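Local coordinates for protein cyclin-dependent kinase inhibitor 3 (Homo sapiens, PDB 1FPZ) that removes phosphate from phosphotyrosine and phosphoserine or phosphothreonine in proteins, and dephosphorylates the cell-cycle kinase CDK2 in a cyclin-dependent manner, at residues A[30-35]-A[169-174]; A[47-52]-A[137-142]; A[71-76]-A[132-137]; A[155-160]-A[190-195]. The protein carries 1 engineered substitution. All blocks are in the same frame, centred on the assembly; numbering follows the deposited sequence.

Overall arrangement
Three of the four contacts reach the central mixed sheet, whose order is 30-33, 42-46, 136-139, 74-77, 102-105. Contacts 2 and 3 both use strand 136-139 and share Leu137, with centres about 15 Å apart. Along the chain contact 3 is nested within contact 2, and contact 2 within contact 1, which sets helix 164-175 against edge strand 30-33. Contact 4 alternates with contact 1 in sequence and touches it through Leu155, on helix 146-158; its centre is about 26 Å from that of contact 2. The phosphatase fold thus has the active-site loop leaving the middle of the sheet at contact 2, while contact 4 joins helices well away from it.

Contact 1: A[30-35]-A[169-174]; sequences SWLSLS and DSLRDL
Leu174 N donates to Leu171 O at 2.9 Å, a bond within helix 164-175 that joins the two leucines of this helix that touch strand 30-33. The meeting itself is apolar and modest, burying 229 Å² in all. Leu174 straddles the start of the strand: CD2 comes to 3.7 Å from Ser30 CB, and CD1 lies near both that carbon and Leu32 CB. Its CG is anti to the backbone N (chi1 -157°), which lets the fork of methyls reach out to the strand. Ser30 suits this place because its small side chain offers a methylene to the leucine. One turn back, Leu171 CD1 meets Leu32 CD2 at 4.2 Å, the two side chains crossing at about a right angle; branched aliphatic groups fill such a buried place without any polar need. Strand and helix run nearly antiparallel, their axes 9.5 Å apart at closest. Strand 30-33, part of the region that interacts with CDK2, edges the central sheet and is hydrogen-bonded to strand 42-46. Leu171 continues inward onto Ala151, Ala152 and Leu155 of helix 146-158, whereas Trp31 turns away from helix 164-175 and packs against Lys135.

Contact 2: A[47-52]-A[137-142]; sequences ALPGCK and LIHSYG. Engineered in segment 137-142: Ser140 (natural residue Cys). With SO4 (sulfate ion), chain G.
Pro49 lays its CD over one face of the His139 ring, 3.5 Å from the ring centroid and 25° off the normal, a CH-pi contact for which the flat imidazole and the rigid pyrrolidine are well matched. Leu48 reaches the same ring differently: swinging its CG to the side away from its own nitrogen (chi1 -175°), it brings CD1 to 3.3 Å from His139 CE1. The imidazole turns ND1 to Ser140 O, a bond modelled very short and bent, with the oxygen out of the ring plane, so its exact length is doubtful; NE2 has a weak bond to Tyr96 OH. Replacing His139 by alanine is likely to leave Pro49 CD and Leu48 CD1 with no ring to pack on, opening a gap beside the turn, and Tyr96 OH without its weak partner. Tyr141 turns its edge to the turn, Cys51 SG lying in the ring plane 3.7 Å from CE2, and Leu48 CB packs near CD2. Between the backbones, Leu48 N donates to Tyr141 O at 2.7 Å. Gly50, with positive phi, sits third in the type II turn Leu48 to Cys51, where the absence of a side chain is well suited. Gly142 N gives a weak bond to sulfate O3, and Arg146 NE also holds the ion. Ser140 is engineered in place of the cysteine predicted to form the phosphocysteine intermediate, and segment 137-142 runs from strand 136-139 into the phosphate-binding P-loop of protein tyrosine phosphatases.

Contact 3: A[71-76]-A[132-137]; sequences GIQDIF and NYRKTL
Ile75 and Leu137 lie side by side and point the same way from neighbouring parallel strands, with Ile75 CG1 3.7 Å from Leu137 CD2. Ile72 crosses this leucine obliquely, adding its CG2 against Leu137 CB; beta-branched and aliphatic residues suit a face of the sheet that must be filled by hydrocarbon. On the other face Phe76 and Thr136 meet at a slant, Phe76 CE1 3.6 Å from Thr136 CG2. The Thr136 hydroxyl turns back to donate to Arg134 O. Lys135 runs its extended chain alongside Gly71 and brings CE to 3.5 Å from Ile72 CD1. Gly71, with its positive phi ending helix 60-70 in a Schellman motif, suits this place, and a beta carbon there would probably sit tight against Lys135 CD. The lysine NZ goes on to Cys70 O. Arg134, bent at chi2 and chi3, crosses Asp74 at about a right angle, with OD1 above one guanidinium face and the planes 74° apart. Backbone bonds set the register: Lys135 O takes both Gln73 N (2.8 Å) and Asp74 N (3.2 Å), Asp74 O takes Leu137 N, and Leu137 O takes Phe76 N. As modelled, with the place of Arg134 NH1 less sure, the pairing with Asp74 OD1 looks like one of charge rather than of a directed bond, and since OD2 is hydrogen-bonded to His104 NE2, the buried carboxylate probably draws stabilisation from two partners.

Contact 4: A[155-160]-A[190-195]; sequences LLYLSD and HEFRDK
The carboxyl end of helix 146-158, where Leu156 and Ser159 present backbone carbonyls, is met by the guanidinium of Arg193 from helix 192-197. NH2 points at Ser159 O, modelled at a very short 2.5 Å whose exact length is doubtful, and it also donates to Ile162 O just beyond. Leu156 O receives weak bonds from NE (3.4 Å) and NH2 (3.3 Å) together. An arginine fits here because several N-H groups and a positive charge can serve carbonyls at the end of the helix, where regular helical bonding gives out. Arg193 thereby ties the end of helix 146-158, which follows the P-loop in the chain, to the C-terminal helix 192-197. Its flat group lies between Leu156 CB over one face and Asp160 O over the other, while Ser159 O comes at the edge. The bend at chi2 (-106°) carries the guanidinium over to these carbonyls. A leucine in its place would probably leave Ser159 O and Leu156 O without these donors and the chain after the helix freer to move. Beside this polar patch, Phe192 presents the edge of its ring to Tyr157 CD1, and Leu156 CD2 approaches Phe192 CD1 at 4.2 Å; the side chains of Phe192 and Tyr157 also touch helix 116-131, at Cys119 and Met123 respectively.

Contact 1: A[30-35]-A[169-174]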
loop_
_atom_site.group_PDB
_atom_site.type_symbol
_atom_site.label_atom_id
_atom_site.label_comp_id
_atom_site.label_asym_id
_atom_site.label_seq_id
_atom_site.Cartn_x
_atom_site.Cartn_y
_atom_site.Cartn_z
ATOM N N SER A 30 5.075 1.770 9.064
ATOM C CA SER A 30 4.139 2.638 9.779
ATOM C C SER A 30 2.833 1.863 9.867
ATOM O O SER A 30 2.165 1.648 8.856
ATOM C CB SER A 30 3.929 3.911 8.999
ATOM O OG SER A 30 5.159 4.582 8.828
ATOM N N TRP A 31 2.470 1.445 11.072
ATOM C CA TRP A 31 1.271 0.647 11.251
ATOM C C TRP A 31 -0.043 1.421 11.457
ATOM O O TRP A 31 -0.214 2.111 12.468
ATOM C CB TRP A 31 1.510 -0.339 12.399
ATOM C CG TRP A 31 2.600 -1.386 12.135
ATOM C CD1 TRP A 31 3.859 -1.418 12.663
ATOM C CD2 TRP A 31 2.475 -2.569 11.335
ATOM N NE1 TRP A 31 4.523 -2.548 12.251
ATOM C CE2 TRP A 31 3.699 -3.271 11.432
ATOM C CE3 TRP A 31 1.445 -3.101 10.543
ATOM C CZ2 TRP A 31 3.925 -4.483 10.768
ATOM C CZ3 TRP A 31 1.663 -4.304 9.885
ATOM C CH2 TRP A 31 2.899 -4.985 10.003
ATOM N N LEU A 32 -0.969 1.272 10.503
ATOM C CA LEU A 32 -2.264 1.953 10.554
ATOM C C LEU A 32 -3.330 1.162 11.328
ATOM O O LEU A 32 -3.636 0.020 10.983
ATOM C CB LEU A 32 -2.776 2.200 9.138
ATOM C CG LEU A 32 -4.194 2.803 8.988
ATOM C CD1 LEU A 32 -4.203 4.250 9.507
ATOM C CD2 LEU A 32 -4.575 2.844 7.505
ATOM N N SER A 33 -3.897 1.765 12.364
ATOM C CA SER A 33 -4.942 1.071 13.110
ATOM C C SER A 33 -6.228 1.158 12.301
ATOM O O SER A 33 -6.533 2.198 11.725
ATOM C CB SER A 33 -5.146 1.711 14.477
ATOM O OG SER A 33 -6.471 1.491 14.927
ATOM N N LEU A 34 -6.967 0.062 12.235
ATOM C CA LEU A 34 -8.218 0.058 11.480
ATOM C C LEU A 34 -9.449 0.133 12.427
ATOM O O LEU A 34 -10.595 -0.018 12.001
ATOM C CB LEU A 34 -8.253 -1.198 10.592
ATOM C CG LEU A 34 -7.138 -1.365 9.536
ATOM C CD1 LEU A 34 -7.197 -2.734 8.889
ATOM C CD2 LEU A 34 -7.257 -0.310 8.482
ATOM N N SER A 35 -9.216 0.400 13.717
ATOM C CA SER A 35 -10.346 0.469 14.640
ATOM C C SER A 35 -11.423 1.495 14.225
ATOM O O SER A 35 -12.582 1.334 14.588
ATOM C CB SER A 35 -9.874 0.747 16.072
ATOM O OG SER A 35 -9.349 2.058 16.183
ATOM N N ASP A 169 -7.707 12.243 6.338
ATOM C CA ASP A 169 -7.156 12.727 7.601
ATOM C C ASP A 169 -6.435 11.613 8.363
ATOM O O ASP A 169 -5.355 11.812 8.916
ATOM C CB ASP A 169 -8.274 13.310 8.473
ATOM C CG ASP A 169 -8.981 14.494 7.815
ATOM O OD1 ASP A 169 -8.311 15.229 7.056
ATOM O OD2 ASP A 169 -10.195 14.704 8.070
ATOM N N SER A 170 -7.033 10.428 8.392
ATOM C CA SER A 170 -6.406 9.313 9.094
ATOM C C SER A 170 -5.038 8.965 8.523
ATOM O O SER A 170 -4.109 8.677 9.272
ATOM C CB SER A 170 -7.293 8.070 9.052
ATOM O OG SER A 170 -8.577 8.320 9.586
ATOM N N LEU A 171 -4.902 8.980 7.199
ATOM C CA LEU A 171 -3.615 8.665 6.582
ATOM C C LEU A 171 -2.637 9.822 6.748
ATOM O O LEU A 171 -1.427 9.610 6.916
ATOM C CB LEU A 171 -3.796 8.319 5.095
ATOM C CG LEU A 171 -4.129 6.856 4.737
ATOM C CD1 LEU A 171 -3.007 5.974 5.215
ATOM C CD2 LEU A 171 -5.449 6.417 5.363
ATOM N N ARG A 172 -3.170 11.042 6.711
ATOM C CA ARG A 172 -2.362 12.243 6.886
ATOM C C ARG A 172 -1.709 12.147 8.270
ATOM O O ARG A 172 -0.541 12.476 8.446
ATOM C CB ARG A 172 -3.263 13.493 6.781
ATOM C CG ARG A 172 -3.949 13.739 5.400
ATOM C CD ARG A 172 -4.959 14.922 5.440
ATOM N NE ARG A 172 -5.515 15.313 4.133
ATOM C CZ ARG A 172 -6.495 16.204 3.957
ATOM N NH1 ARG A 172 -7.054 16.823 4.993
ATOM N NH2 ARG A 172 -6.935 16.474 2.740
ATOM N N ASP A 173 -2.483 11.652 9.236
ATOM C CA ASP A 173 -2.022 11.490 10.610
ATOM C C ASP A 173 -0.982 10.401 10.723
ATOM O O ASP A 173 -0.233 10.356 11.691
ATOM C CB ASP A 173 -3.203 11.156 11.526
ATOM C CG ASP A 173 -4.254 12.275 11.573
ATOM O OD1 ASP A 173 -5.252 12.120 12.325
ATOM O OD2 ASP A 173 -4.089 13.298 10.866
ATOM N N LEU A 174 -0.942 9.524 9.725
ATOM C CA LEU A 174 0.006 8.416 9.701
ATOM C C LEU A 174 1.251 8.708 8.871
ATOM O O LEU A 174 2.359 8.354 9.262
ATOM C CB LEU A 174 -0.663 7.161 9.130
ATOM C CG LEU A 174 -0.117 5.756 9.443
ATOM C CD1 LEU A 174 0.252 5.064 8.142
ATOM C CD2 LEU A 174 1.071 5.810 10.402
#

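Contact 2: A[47-52]-A[137-142]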
loop_
_atom_site.group_PDB
_atom_site.type_symbol
_atom_site.label_atom_id
_atom_site.label_comp_id
_atom_site.label_asym_id
_atom_site.label_seq_id
_atom_site.Cartn_x
_atom_site.Cartn_y
_atom_site.Cartn_z
ATOM N N ALA A 47 8.201 2.538 2.465
ATOM C CA ALA A 47 8.853 2.966 1.231
ATOM C C ALA A 47 9.469 1.731 0.573
ATOM O O ALA A 47 9.475 0.638 1.150
ATOM C CB ALA A 47 9.942 3.973 1.537
ATOM N N LEU A 48 10.014 1.908 -0.624
ATOM C CA LEU A 48 10.602 0.799 -1.363
ATOM C C LEU A 48 11.741 0.070 -0.669
ATOM O O LEU A 48 12.813 0.620 -0.420
ATOM C CB LEU A 48 11.057 1.289 -2.737
ATOM C CG LEU A 48 11.604 0.234 -3.703
ATOM C CD1 LEU A 48 10.703 -0.993 -3.749
ATOM C CD2 LEU A 48 11.733 0.860 -5.079
ATOM N N PRO A 49 11.524 -1.200 -0.346
ATOM C CA PRO A 49 12.560 -1.989 0.322
ATOM C C PRO A 49 13.730 -2.241 -0.642
ATOM O O PRO A 49 13.525 -2.471 -1.843
ATOM C CB PRO A 49 11.835 -3.282 0.681
ATOM C CG PRO A 49 10.357 -2.923 0.578
ATOM C CD PRO A 49 10.309 -1.987 -0.573
ATOM N N GLY A 50 14.952 -2.208 -0.121
ATOM C CA GLY A 50 16.119 -2.438 -0.957
ATOM C C GLY A 50 16.378 -1.401 -2.042
ATOM O O GLY A 50 17.242 -1.605 -2.899
ATOM N N CYS A 51 15.650 -0.287 -2.009
ATOM C CA CYS A 51 15.828 0.757 -3.013
ATOM C C CYS A 51 17.252 1.294 -3.018
ATOM O O CYS A 51 17.884 1.452 -1.967
ATOM C CB CYS A 51 14.851 1.899 -2.767
ATOM S SG CYS A 51 14.893 3.166 -4.018
ATOM N N LYS A 52 17.750 1.574 -4.214
ATOM C CA LYS A 52 19.099 2.089 -4.383
ATOM C C LYS A 52 19.021 3.245 -5.363
ATOM O O LYS A 52 18.948 3.043 -6.570
ATOM C CB LYS A 52 20.010 0.988 -4.924
ATOM C CG LYS A 52 21.444 1.083 -4.454
ATOM C CD LYS A 52 22.179 -0.230 -4.681
ATOM C CE LYS A 52 21.500 -1.383 -3.943
ATOM N NZ LYS A 52 22.137 -2.704 -4.221
ATOM N N LEU A 137 1.491 -5.964 4.718
ATOM C CA LEU A 137 2.265 -4.751 4.479
ATOM C C LEU A 137 2.100 -4.243 3.025
ATOM O O LEU A 137 2.087 -5.053 2.083
ATOM C CB LEU A 137 3.724 -5.072 4.727
ATOM C CG LEU A 137 4.745 -4.350 3.875
ATOM C CD1 LEU A 137 4.910 -2.939 4.391
ATOM C CD2 LEU A 137 6.070 -5.140 3.911
ATOM N N ILE A 138 1.991 -2.916 2.832
ATOM C CA ILE A 138 1.855 -2.375 1.475
ATOM C C ILE A 138 2.880 -1.276 1.228
ATOM O O ILE A 138 3.232 -0.536 2.130
ATOM C CB ILE A 138 0.419 -1.835 1.199
ATOM C CG1 ILE A 138 0.240 -0.404 1.734
ATOM C CG2 ILE A 138 -0.595 -2.728 1.898
ATOM C CD1 ILE A 138 -1.173 0.097 1.645
ATOM N N HIS A 139 3.373 -1.172 0.002
ATOM C CA HIS A 139 4.344 -0.139 -0.288
ATOM C C HIS A 139 4.376 0.286 -1.739
ATOM O O HIS A 139 4.030 -0.462 -2.646
ATOM C CB HIS A 139 5.746 -0.597 0.117
ATOM C CG HIS A 139 6.499 -1.308 -0.973
ATOM N ND1 HIS A 139 6.815 -0.707 -2.175
ATOM C CD2 HIS A 139 7.042 -2.546 -1.019
ATOM C CE1 HIS A 139 7.525 -1.542 -2.911
ATOM N NE2 HIS A 139 7.676 -2.667 -2.233
ATOM N N SER A 140 4.829 1.508 -1.925
ATOM C CA SER A 140 4.992 2.141 -3.215
ATOM C C SER A 140 6.489 2.451 -3.324
ATOM O O SER A 140 7.335 1.629 -2.984
ATOM C CB SER A 140 4.215 3.442 -3.226
ATOM O OG SER A 140 3.029 3.296 -3.951
ATOM N N TYR A 141 6.797 3.652 -3.788
ATOM C CA TYR A 141 8.180 4.088 -3.886
ATOM C C TYR A 141 8.522 4.740 -2.540
ATOM O O TYR A 141 9.439 4.303 -1.843
ATOM C CB TYR A 141 8.334 5.095 -5.033
ATOM C CG TYR A 141 9.733 5.663 -5.120
ATOM C CD1 TYR A 141 9.948 6.975 -5.540
ATOM C CD2 TYR A 141 10.838 4.908 -4.700
ATOM C CE1 TYR A 141 11.230 7.536 -5.528
ATOM C CE2 TYR A 141 12.124 5.453 -4.687
ATOM C CZ TYR A 141 12.310 6.770 -5.096
ATOM O OH TYR A 141 13.567 7.324 -5.019
ATOM N N GLY A 142 7.752 5.761 -2.176
ATOM C CA GLY A 142 7.976 6.441 -0.912
ATOM C C GLY A 142 6.868 6.250 0.112
ATOM O O GLY A 142 6.808 6.974 1.110
HETATM S S SO4 G . 3.767 7.491 -4.174
HETATM O O1 SO4 G . 3.272 6.963 -5.433
HETATM O O2 SO4 G . 3.595 8.953 -4.238
HETATM O O3 SO4 G . 5.178 7.069 -3.979
HETATM O O4 SO4 G . 2.923 7.034 -3.058
#

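Contact 3: A[71-76]-A[132-137]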
loop_
_atom_site.group_PDB
_atom_site.type_symbol
_atom_site.label_atom_id
_atom_site.label_comp_id
_atom_site.label_asym_id
_atom_site.label_seq_id
_atom_site.Cartn_x
_atom_site.Cartn_y
_atom_site.Cartn_z
ATOM N N GLY A 71 7.400 -11.139 10.576
ATOM C CA GLY A 71 6.116 -11.822 10.541
ATOM C C GLY A 71 5.236 -11.406 9.371
ATOM O O GLY A 71 4.066 -11.799 9.270
ATOM N N ILE A 72 5.796 -10.603 8.480
ATOM C CA ILE A 72 5.062 -10.149 7.312
ATOM C C ILE A 72 4.659 -11.383 6.525
ATOM O O ILE A 72 5.503 -12.199 6.176
ATOM C CB ILE A 72 5.937 -9.289 6.399
ATOM C CG1 ILE A 72 6.592 -8.157 7.196
ATOM C CG2 ILE A 72 5.102 -8.750 5.249
ATOM C CD1 ILE A 72 5.623 -7.208 7.843
ATOM N N GLN A 73 3.379 -11.518 6.228
ATOM C CA GLN A 73 2.919 -12.682 5.486
ATOM C C GLN A 73 2.544 -12.369 4.041
ATOM O O GLN A 73 2.775 -13.168 3.138
ATOM C CB GLN A 73 1.720 -13.293 6.191
ATOM C CG GLN A 73 1.846 -13.304 7.695
ATOM C CD GLN A 73 1.058 -14.422 8.303
ATOM O OE1 GLN A 73 1.515 -15.562 8.328
ATOM N NE2 GLN A 73 -0.148 -14.115 8.776
ATOM N N ASP A 74 1.943 -11.209 3.839
ATOM C CA ASP A 74 1.534 -10.762 2.515
ATOM C C ASP A 74 2.010 -9.337 2.275
ATOM O O ASP A 74 1.856 -8.496 3.157
ATOM C CB ASP A 74 0.014 -10.803 2.405
ATOM C CG ASP A 74 -0.540 -12.210 2.395
ATOM O OD1 ASP A 74 -0.373 -12.934 3.400
ATOM O OD2 ASP A 74 -1.156 -12.589 1.379
ATOM N N ILE A 75 2.575 -9.059 1.090
ATOM C CA ILE A 75 3.054 -7.708 0.722
ATOM C C ILE A 75 2.421 -7.208 -0.592
ATOM O O ILE A 75 2.428 -7.934 -1.571
ATOM C CB ILE A 75 4.580 -7.671 0.523
ATOM C CG1 ILE A 75 5.286 -8.057 1.815
ATOM C CG2 ILE A 75 5.032 -6.265 0.125
ATOM C CD1 ILE A 75 6.748 -8.215 1.634
ATOM N N PHE A 76 1.872 -5.988 -0.611
ATOM C CA PHE A 76 1.271 -5.429 -1.824
ATOM C C PHE A 76 2.213 -4.366 -2.378
ATOM O O PHE A 76 2.603 -3.435 -1.672
ATOM C CB PHE A 76 -0.097 -4.781 -1.559
ATOM C CG PHE A 76 -1.188 -5.768 -1.204
ATOM C CD1 PHE A 76 -1.122 -6.526 -0.032
ATOM C CD2 PHE A 76 -2.288 -5.917 -2.036
ATOM C CE1 PHE A 76 -2.160 -7.417 0.303
ATOM C CE2 PHE A 76 -3.322 -6.807 -1.713
ATOM C CZ PHE A 76 -3.258 -7.548 -0.548
ATOM N N ASN A 132 -8.405 -13.156 7.305
ATOM C CA ASN A 132 -7.601 -14.365 7.541
ATOM C C ASN A 132 -6.564 -14.106 8.631
ATOM O O ASN A 132 -5.810 -14.999 9.013
ATOM C CB ASN A 132 -6.862 -14.802 6.267
ATOM C CG ASN A 132 -7.801 -15.245 5.159
ATOM O OD1 ASN A 132 -8.952 -15.617 5.411
ATOM N ND2 ASN A 132 -7.305 -15.231 3.923
ATOM N N TYR A 133 -6.524 -12.864 9.109
ATOM C CA TYR A 133 -5.594 -12.449 10.160
ATOM C C TYR A 133 -4.141 -12.472 9.690
ATOM O O TYR A 133 -3.220 -12.734 10.462
ATOM C CB TYR A 133 -5.785 -13.337 11.405
ATOM C CG TYR A 133 -7.183 -13.239 12.001
ATOM C CD1 TYR A 133 -8.309 -13.476 11.213
ATOM C CD2 TYR A 133 -7.383 -12.884 13.339
ATOM C CE1 TYR A 133 -9.583 -13.361 11.724
ATOM C CE2 TYR A 133 -8.672 -12.768 13.863
ATOM C CZ TYR A 133 -9.764 -13.010 13.042
ATOM O OH TYR A 133 -11.046 -12.922 13.523
ATOM N N ARG A 134 -3.940 -12.168 8.412
ATOM C CA ARG A 134 -2.602 -12.156 7.841
ATOM C C ARG A 134 -1.839 -10.849 8.057
ATOM O O ARG A 134 -2.320 -9.768 7.706
ATOM C CB ARG A 134 -2.678 -12.431 6.334
ATOM C CG ARG A 134 -3.034 -13.864 5.982
ATOM C CD ARG A 134 -2.007 -14.813 6.580
ATOM N NE ARG A 134 -0.741 -14.844 5.845
ATOM C CZ ARG A 134 -0.491 -15.668 4.832
ATOM N NH1 ARG A 134 0.681 -15.640 4.228
ATOM N NH2 ARG A 134 -1.417 -16.526 4.428
ATOM N N LYS A 135 -0.642 -10.951 8.616
ATOM C CA LYS A 135 0.166 -9.766 8.815
ATOM C C LYS A 135 0.415 -9.191 7.424
ATOM O O LYS A 135 1.178 -9.759 6.632
ATOM C CB LYS A 135 1.491 -10.135 9.469
ATOM C CG LYS A 135 2.446 -8.956 9.627
ATOM C CD LYS A 135 3.395 -9.196 10.773
ATOM C CE LYS A 135 4.277 -7.985 11.025
ATOM N NZ LYS A 135 4.784 -7.962 12.436
ATOM N N THR A 136 -0.215 -8.063 7.127
ATOM C CA THR A 136 -0.083 -7.459 5.807
ATOM C C THR A 136 0.634 -6.101 5.725
ATOM O O THR A 136 0.380 -5.192 6.511
ATOM C CB THR A 136 -1.461 -7.320 5.202
ATOM O OG1 THR A 136 -2.072 -8.607 5.171
ATOM C CG2 THR A 136 -1.401 -6.748 3.799
ATOM N N LEU A 137 1.491 -5.964 4.718
ATOM C CA LEU A 137 2.265 -4.751 4.479
ATOM C C LEU A 137 2.100 -4.243 3.025
ATOM O O LEU A 137 2.087 -5.053 2.083
ATOM C CB LEU A 137 3.724 -5.072 4.727
ATOM C CG LEU A 137 4.745 -4.350 3.875
ATOM C CD1 LEU A 137 4.910 -2.939 4.391
ATOM C CD2 LEU A 137 6.070 -5.140 3.911
#

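Contact 4: A[155-160]-A[190-195]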
loop_
_atom_site.group_PDB
_atom_site.type_symbol
_atom_site.label_atom_id
_atom_site.label_comp_id
_atom_site.label_asym_id
_atom_site.label_seq_id
_atom_site.Cartn_x
_atom_site.Cartn_y
_atom_site.Cartn_z
ATOM N N LEU A 155 -10.421 2.156 3.776
ATOM C CA LEU A 155 -11.238 2.661 4.881
ATOM C C LEU A 155 -12.645 2.953 4.350
ATOM O O LEU A 155 -13.623 2.541 4.963
ATOM C CB LEU A 155 -10.626 3.924 5.507
ATOM C CG LEU A 155 -9.292 3.658 6.217
ATOM C CD1 LEU A 155 -8.749 4.940 6.797
ATOM C CD2 LEU A 155 -9.507 2.604 7.331
ATOM N N LEU A 156 -12.749 3.653 3.217
ATOM C CA LEU A 156 -14.060 3.934 2.628
ATOM C C LEU A 156 -14.722 2.613 2.278
ATOM O O LEU A 156 -15.936 2.436 2.418
ATOM C CB LEU A 156 -13.920 4.741 1.346
ATOM C CG LEU A 156 -13.637 6.237 1.342
ATOM C CD1 LEU A 156 -13.183 6.761 2.692
ATOM C CD2 LEU A 156 -12.598 6.475 0.295
ATOM N N TYR A 157 -13.901 1.684 1.812
ATOM C CA TYR A 157 -14.369 0.377 1.403
ATOM C C TYR A 157 -15.001 -0.387 2.554
ATOM O O TYR A 157 -16.113 -0.893 2.419
ATOM C CB TYR A 157 -13.195 -0.406 0.805
ATOM C CG TYR A 157 -13.584 -1.706 0.144
ATOM C CD1 TYR A 157 -14.209 -1.725 -1.111
ATOM C CD2 TYR A 157 -13.341 -2.918 0.783
ATOM C CE1 TYR A 157 -14.584 -2.938 -1.706
ATOM C CE2 TYR A 157 -13.696 -4.116 0.213
ATOM C CZ TYR A 157 -14.316 -4.131 -1.031
ATOM O OH TYR A 157 -14.614 -5.350 -1.586
ATOM N N LEU A 158 -14.312 -0.459 3.691
ATOM C CA LEU A 158 -14.851 -1.192 4.838
ATOM C C LEU A 158 -15.830 -0.403 5.714
ATOM O O LEU A 158 -16.379 -0.948 6.659
ATOM C CB LEU A 158 -13.716 -1.741 5.710
ATOM C CG LEU A 158 -12.816 -2.823 5.114
ATOM C CD1 LEU A 158 -11.557 -2.958 5.941
ATOM C CD2 LEU A 158 -13.558 -4.152 5.059
ATOM N N SER A 159 -16.035 0.877 5.424
ATOM C CA SER A 159 -16.986 1.677 6.205
ATOM C C SER A 159 -17.877 2.527 5.311
ATOM O O SER A 159 -17.423 3.131 4.346
ATOM C CB SER A 159 -16.275 2.601 7.190
ATOM O OG SER A 159 -17.233 3.387 7.875
ATOM N N ASP A 160 -19.152 2.594 5.643
ATOM C CA ASP A 160 -20.050 3.372 4.828
ATOM C C ASP A 160 -20.366 4.692 5.509
ATOM O O ASP A 160 -21.118 5.513 4.984
ATOM C CB ASP A 160 -21.299 2.538 4.554
ATOM C CG ASP A 160 -20.966 1.246 3.804
ATOM O OD1 ASP A 160 -21.695 0.237 3.980
ATOM O OD2 ASP A 160 -19.967 1.248 3.036
ATOM N N HIS A 190 -12.623 11.216 -3.578
ATOM C CA HIS A 190 -13.950 11.803 -3.606
ATOM C C HIS A 190 -14.553 11.205 -4.863
ATOM O O HIS A 190 -14.078 11.478 -5.958
ATOM C CB HIS A 190 -13.873 13.333 -3.726
ATOM C CG HIS A 190 -13.406 14.020 -2.477
ATOM N ND1 HIS A 190 -12.116 13.911 -2.001
ATOM C CD2 HIS A 190 -14.058 14.820 -1.603
ATOM C CE1 HIS A 190 -11.997 14.615 -0.888
ATOM N NE2 HIS A 190 -13.163 15.176 -0.625
ATOM N N GLU A 191 -15.568 10.361 -4.693
ATOM C CA GLU A 191 -16.271 9.679 -5.796
ATOM C C GLU A 191 -15.842 8.228 -5.988
ATOM O O GLU A 191 -16.399 7.537 -6.838
ATOM C CB GLU A 191 -16.119 10.411 -7.153
ATOM C CG GLU A 191 -14.997 9.877 -8.077
ATOM C CD GLU A 191 -15.220 10.195 -9.565
ATOM O OE1 GLU A 191 -14.339 9.861 -10.389
ATOM O OE2 GLU A 191 -16.274 10.764 -9.917
ATOM N N PHE A 192 -14.852 7.768 -5.223
ATOM C CA PHE A 192 -14.413 6.380 -5.338
ATOM C C PHE A 192 -15.598 5.466 -5.039
ATOM O O PHE A 192 -15.713 4.376 -5.599
ATOM C CB PHE A 192 -13.246 6.083 -4.375
ATOM C CG PHE A 192 -13.162 4.636 -3.944
ATOM C CD1 PHE A 192 -13.967 4.158 -2.914
ATOM C CD2 PHE A 192 -12.318 3.746 -4.597
ATOM C CE1 PHE A 192 -13.939 2.825 -2.543
ATOM C CE2 PHE A 192 -12.284 2.404 -4.229
ATOM C CZ PHE A 192 -13.098 1.945 -3.201
ATOM N N ARG A 193 -16.471 5.923 -4.145
ATOM C CA ARG A 193 -17.663 5.175 -3.760
ATOM C C ARG A 193 -18.641 5.104 -4.925
ATOM O O ARG A 193 -19.272 4.074 -5.172
ATOM C CB ARG A 193 -18.351 5.855 -2.573
ATOM C CG ARG A 193 -17.778 5.535 -1.216
ATOM C CD ARG A 193 -18.708 4.596 -0.448
ATOM N NE ARG A 193 -18.296 4.429 0.945
ATOM C CZ ARG A 193 -18.105 5.435 1.793
ATOM N NH1 ARG A 193 -18.287 6.688 1.395
ATOM N NH2 ARG A 193 -17.727 5.191 3.038
ATOM N N ASP A 194 -18.771 6.213 -5.639
ATOM C CA ASP A 194 -19.678 6.245 -6.767
ATOM C C ASP A 194 -19.111 5.405 -7.912
ATOM O O ASP A 194 -19.828 4.595 -8.509
ATOM C CB ASP A 194 -19.926 7.696 -7.192
ATOM C CG ASP A 194 -20.698 8.489 -6.141
ATOM O OD1 ASP A 194 -21.793 8.050 -5.740
ATOM O OD2 ASP A 194 -20.214 9.552 -5.714
ATOM N N LYS A 195 -17.821 5.563 -8.198
ATOM C CA LYS A 195 -17.212 4.797 -9.275
ATOM C C LYS A 195 -17.298 3.324 -8.951
ATOM O O LYS A 195 -17.611 2.512 -9.813
ATOM C CB LYS A 195 -15.761 5.211 -9.480
ATOM C CG LYS A 195 -15.447 5.568 -10.921
ATOM C CD LYS A 195 -14.796 6.932 -11.013
ATOM C CE LYS A 195 -13.458 6.952 -10.300
ATOM N NZ LYS A 195 -12.491 6.005 -10.922
#